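Regulating synaptic membrane exocytosis protein 2 (Rattus norvegicus, PDB 2CJS) is probably a presynaptic scaffold that binds Rab3 and helps control synaptic vesicle exocytosis, here represented by its zinc-finger domain. Local coordinates at residues R42-L45 with K49-W52. Sequence-based numbering, arbitrary orientation.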
loop_
_atom_site.group_PDB
_atom_site.type_symbol
_atom_site.label_atom_id
_atom_site.label_comp_id
_atom_site.label_asym_id
_atom_site.label_seq_id
_atom_site.Cartn_x
_atom_site.Cartn_y
_atom_site.Cartn_z
ATOM N N ARG C 42 9.495 11.972 4.459
ATOM C CA ARG C 42 8.703 12.172 5.674
ATOM C C ARG C 42 9.676 12.447 6.816
ATOM O O ARG C 42 10.750 11.831 6.874
ATOM C CB ARG C 42 7.944 10.857 5.943
ATOM C CG ARG C 42 6.983 10.985 7.108
ATOM C CD ARG C 42 6.416 9.597 7.540
ATOM N NE ARG C 42 7.465 8.617 7.903
ATOM C CZ ARG C 42 7.188 7.340 8.169
ATOM N NH1 ARG C 42 5.926 6.933 8.111
ATOM N NH2 ARG C 42 8.152 6.469 8.489
ATOM N N VAL C 43 9.337 13.382 7.726
ATOM C CA VAL C 43 10.112 13.598 8.916
ATOM C C VAL C 43 9.134 13.321 10.035
ATOM O O VAL C 43 8.045 13.881 10.028
ATOM C CB VAL C 43 10.641 15.054 8.984
ATOM C CG1 VAL C 43 11.345 15.378 10.366
ATOM C CG2 VAL C 43 11.595 15.263 7.755
ATOM N N SER C 44 9.522 12.442 10.960
ATOM C CA SER C 44 8.701 11.991 12.096
ATOM C C SER C 44 9.305 12.553 13.379
ATOM O O SER C 44 10.518 12.464 13.594
ATOM C CB SER C 44 8.814 10.482 12.236
ATOM O OG SER C 44 8.379 9.891 11.049
ATOM N N LEU C 45 8.453 13.137 14.209
ATOM C CA LEU C 45 8.898 13.893 15.406
ATOM C C LEU C 45 8.209 13.249 16.572
ATOM O O LEU C 45 6.978 13.219 16.631
ATOM C CB LEU C 45 8.484 15.354 15.300
ATOM C CG LEU C 45 8.444 16.131 16.606
ATOM C CD1 LEU C 45 9.813 16.020 17.335
ATOM C CD2 LEU C 45 8.032 17.596 16.333
ATOM N N LYS C 49 3.756 12.862 15.608
ATOM C CA LYS C 49 3.668 14.012 14.676
ATOM C C LYS C 49 4.500 13.572 13.487
ATOM O O LYS C 49 5.568 12.958 13.681
ATOM C CB LYS C 49 4.310 15.311 15.269
ATOM C CG LYS C 49 3.641 15.994 16.484
ATOM C CD LYS C 49 2.286 16.670 16.153
ATOM C CE LYS C 49 1.640 17.309 17.395
ATOM N NZ LYS C 49 0.258 17.729 17.072
ATOM N N VAL C 50 4.011 13.806 12.267
ATOM C CA VAL C 50 4.826 13.592 11.088
ATOM C C VAL C 50 4.588 14.753 10.150
ATOM O O VAL C 50 3.473 15.301 10.128
ATOM C CB VAL C 50 4.511 12.289 10.320
ATOM C CG1 VAL C 50 4.794 11.107 11.223
ATOM C CG2 VAL C 50 3.077 12.307 9.790
ATOM N N MET C 51 5.612 15.121 9.366
ATOM C CA MET C 51 5.416 16.083 8.273
ATOM C C MET C 51 5.986 15.500 7.000
ATOM O O MET C 51 6.671 14.455 7.021
ATOM C CB MET C 51 6.160 17.416 8.577
ATOM C CG MET C 51 7.633 17.167 8.919
ATOM S SD MET C 51 8.702 18.602 8.774
ATOM C CE MET C 51 8.832 18.439 7.007
ATOM N N TRP C 52 5.712 16.165 5.870
ATOM C CA TRP C 52 6.090 15.665 4.555
ATOM C C TRP C 52 6.788 16.806 3.810
ATOM O O TRP C 52 6.367 17.947 3.929
ATOM C CB TRP C 52 4.819 15.235 3.795
ATOM C CG TRP C 52 3.909 14.330 4.612
ATOM C CD1 TRP C 52 2.882 14.705 5.445
ATOM C CD2 TRP C 52 3.974 12.903 4.688
ATOM N NE1 TRP C 52 2.308 13.599 6.032
ATOM C CE2 TRP C 52 2.955 12.481 5.579
ATOM C CE3 TRP C 52 4.778 11.928 4.066
ATOM C CZ2 TRP C 52 2.733 11.136 5.864
ATOM C CZ3 TRP C 52 4.573 10.639 4.358
ATOM C CH2 TRP C 52 3.545 10.231 5.245
#
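The aliphatic chain of R42 lies over one face of the W52 indole, in one of the two positions modelled for W52; the two residues extend alongside each other, guanidinium and ring planes 48° apart. A trans first torsion (chi1 -175°) sets CG of R42 over the six-membered ring in a CH-pi contact, 3.9 Å from its centroid, while CB and CD touch CZ3 and CH2 near the rim. The chain then bends at chi3, and NH2 hydrogen-bonds to the backbone of another protein chain; W52 NE1 hydrogen-bonds to an acidic side chain of a different protein chain. Cutting R42 back to an alanine is likely to uncover much of the indole face in this conformer and leave the intermolecular backbone bond unmade. On the opposite face of the sheet, V43 packs CB against M51 CG at 3.7 Å, and both residues pack on apolar side chains of another protein chain. Two backbone bonds clasp this pair: M51 N to V43 O, 2.8 Å, and V43 N to M51 O, 3.0 Å. Toward the turn the contact slackens. L45 N still reaches K49 O at 2.9 Å, but the return bond from K49 N to L45 O is weak, and the two CB atoms stand 4.2 Å apart. The K49 chain leads away from L45, its NZ hydrogen-bonded to a polar side chain of another protein chain. S44 offers V50 little more than its OG, 3.8 Å from CG1. The strands, at 161°, alternate hydrogen-bonded and non-hydrogen-bonded pairs. This is an antiparallel beta hairpin, projecting from a RIM zinc finger with two Cys4 zinc sites; strands of two other protein chains pair antiparallel with its edges, one at S44-L45 and the other at K49-V50.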